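Local coordinates for extracellular solute-binding protein (PDB 4P98) that probably binds a small solute outside the cell membrane and delivers it to an ABC transporter, as a lipoprotein of the BMP (PnrA-like) family, at residues R183-Q188 / T208-G213. Sequence-based numbering, arbitrary orientation.
Sequences RFYDLQ and TDDGRG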
loop_
_atom_site.group_PDB
_atom_site.type_symbol
_atom_site.label_atom_id
_atom_site.label_comp_id
_atom_site.label_asym_id
_atom_site.label_seq_id
_atom_site.Cartn_x
_atom_site.Cartn_y
_atom_site.Cartn_z
ATOM N N ARG A 183 6.893 17.609 1.008
ATOM C CA ARG A 183 8.008 16.785 0.506
ATOM C C ARG A 183 7.724 15.311 0.683
ATOM O O ARG A 183 6.968 14.937 1.573
ATOM C CB ARG A 183 9.287 17.088 1.295
ATOM C CG ARG A 183 9.768 18.518 1.205
ATOM C CD ARG A 183 10.396 18.801 -0.149
ATOM N NE ARG A 183 11.126 20.071 -0.137
ATOM C CZ ARG A 183 10.647 21.250 -0.545
ATOM N NH1 ARG A 183 9.410 21.373 -1.027
ATOM N NH2 ARG A 183 11.422 22.327 -0.471
ATOM N N PHE A 184 8.335 14.467 -0.148
ATOM C CA PHE A 184 8.352 13.030 0.131
ATOM C C PHE A 184 9.529 12.690 1.050
ATOM O O PHE A 184 10.623 13.186 0.841
ATOM C CB PHE A 184 8.513 12.215 -1.143
ATOM C CG PHE A 184 7.309 12.228 -2.045
ATOM C CD1 PHE A 184 6.084 11.770 -1.599
ATOM C CD2 PHE A 184 7.424 12.651 -3.361
ATOM C CE1 PHE A 184 4.983 11.750 -2.440
ATOM C CE2 PHE A 184 6.324 12.643 -4.207
ATOM C CZ PHE A 184 5.104 12.186 -3.748
ATOM N N TYR A 185 9.290 11.861 2.064
ATOM C CA TYR A 185 10.362 11.240 2.854
ATOM C C TYR A 185 11.250 12.272 3.568
ATOM O O TYR A 185 12.431 12.031 3.748
ATOM C CB TYR A 185 11.209 10.330 1.935
ATOM C CG TYR A 185 12.027 9.234 2.604
ATOM C CD1 TYR A 185 11.502 8.463 3.634
ATOM C CD2 TYR A 185 13.331 8.941 2.174
ATOM C CE1 TYR A 185 12.250 7.458 4.237
ATOM C CE2 TYR A 185 14.079 7.936 2.768
ATOM C CZ TYR A 185 13.529 7.197 3.801
ATOM O OH TYR A 185 14.242 6.194 4.411
ATOM N N ASP A 186 10.686 13.419 3.957
ATOM C CA ASP A 186 11.417 14.394 4.777
ATOM C C ASP A 186 11.043 14.130 6.220
ATOM O O ASP A 186 10.105 14.708 6.747
ATOM C CB ASP A 186 11.093 15.840 4.403
ATOM C CG ASP A 186 12.032 16.840 5.071
ATOM O OD1 ASP A 186 12.435 16.647 6.243
ATOM O OD2 ASP A 186 12.363 17.835 4.417
ATOM N N LEU A 187 11.787 13.234 6.845
ATOM C CA LEU A 187 11.414 12.721 8.154
ATOM C C LEU A 187 11.496 13.806 9.219
ATOM O O LEU A 187 10.731 13.806 10.171
ATOM C CB LEU A 187 12.277 11.515 8.505
ATOM C CG LEU A 187 12.220 10.343 7.525
ATOM C CD1 LEU A 187 13.093 9.211 8.023
ATOM C CD2 LEU A 187 10.804 9.823 7.313
ATOM N N GLN A 188 12.408 14.754 9.035
ATOM C CA GLN A 188 12.598 15.829 10.003
ATOM C C GLN A 188 11.410 16.787 10.006
ATOM O O GLN A 188 10.889 17.124 11.068
ATOM C CB GLN A 188 13.938 16.532 9.728
ATOM C CG GLN A 188 15.092 15.551 9.964
ATOM C CD GLN A 188 16.447 16.007 9.438
ATOM O OE1 GLN A 188 16.557 16.985 8.701
ATOM N NE2 GLN A 188 17.481 15.275 9.806
ATOM N N THR A 208 0.649 9.262 6.352
ATOM C CA THR A 208 0.387 8.861 4.962
ATOM C C THR A 208 1.635 8.832 4.097
ATOM O O THR A 208 1.603 8.312 2.978
ATOM C CB THR A 208 -0.648 9.760 4.296
ATOM O OG1 THR A 208 -0.172 11.103 4.254
ATOM C CG2 THR A 208 -1.951 9.694 5.061
ATOM N N ASP A 209 2.729 9.404 4.586
ATOM C CA ASP A 209 3.999 9.260 3.912
ATOM C C ASP A 209 4.813 8.200 4.684
ATOM O O ASP A 209 4.246 7.206 5.124
ATOM C CB ASP A 209 4.707 10.618 3.792
ATOM C CG ASP A 209 5.829 10.595 2.760
ATOM O OD1 ASP A 209 5.543 10.420 1.565
ATOM O OD2 ASP A 209 7.004 10.718 3.144
ATOM N N ASP A 210 6.115 8.391 4.878
ATOM C CA ASP A 210 6.935 7.348 5.474
ATOM C C ASP A 210 6.491 7.015 6.902
ATOM O O ASP A 210 6.286 5.847 7.241
ATOM C CB ASP A 210 8.413 7.742 5.454
ATOM C CG ASP A 210 9.298 6.673 6.057
ATOM O OD1 ASP A 210 9.456 6.668 7.283
ATOM O OD2 ASP A 210 9.813 5.810 5.318
ATOM N N GLY A 211 6.344 8.045 7.722
ATOM C CA GLY A 211 5.903 7.881 9.097
ATOM C C GLY A 211 6.987 7.791 10.175
ATOM O O GLY A 211 6.672 7.958 11.336
ATOM N N ARG A 212 8.241 7.509 9.826
ATOM C CA ARG A 212 9.282 7.338 10.866
ATOM C C ARG A 212 9.489 8.573 11.754
ATOM O O ARG A 212 9.785 8.443 12.946
ATOM C CB ARG A 212 10.602 6.893 10.268
ATOM C CG ARG A 212 10.693 5.385 10.152
ATOM C CD ARG A 212 11.918 4.962 9.381
ATOM N NE ARG A 212 11.644 4.943 7.960
ATOM C CZ ARG A 212 12.361 4.295 7.049
ATOM N NH1 ARG A 212 13.446 3.617 7.389
ATOM N NH2 ARG A 212 11.981 4.320 5.774
ATOM N N GLY A 213 9.319 9.757 11.181
ATOM C CA GLY A 213 9.461 11.009 11.923
ATOM C C GLY A 213 8.269 11.227 12.826
ATOM O O GLY A 213 8.409 11.552 14.000
#
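D210 OD1, which L187 CD2 touches from the other segment, is gripped by two donors of R212. The backbone N of R212 reaches it at 2.9 Å on the anti side, closing an Asx turn. R212 NE takes its syn lone pair, also at 2.9 Å. R212 NH2 adds a salt bridge to D210 OD2 at 2.7 Å, so the guanidinium meets the carboxylate side-on. The bend of the arginine chain at chi3 (-87°) folds it back to this position. Y185 and L187 pack on the pair from 183-188. The Y185 ring brings its edge to D210, with CE1 3.1 Å from OD2, and its OH lies over one face of the R212 guanidinium. L187 CD2 rests 3.7 Å from D210 CB. With an alanine in place of D210, the R212 guanidinium would probably lose its charged mate and turn more freely, and the Asx turn its bond. Beside this cluster, the backbone N of Y185 donates to D209 OD2 at 2.8 Å, on the syn side. D209 OD1 lies at the edge of the F184 ring. L187 O receives a CA-H...O contact from G213. E190 OE1, from helix 187-199, accepts a hydrogen bond from G211 N, at the N-cap of helix 212-221. The contact thus joins two loops after strands 175-180 and 205-207, which flank strand 144-149, as in the alternating beta/alpha lobes of periplasmic-binding-protein folds.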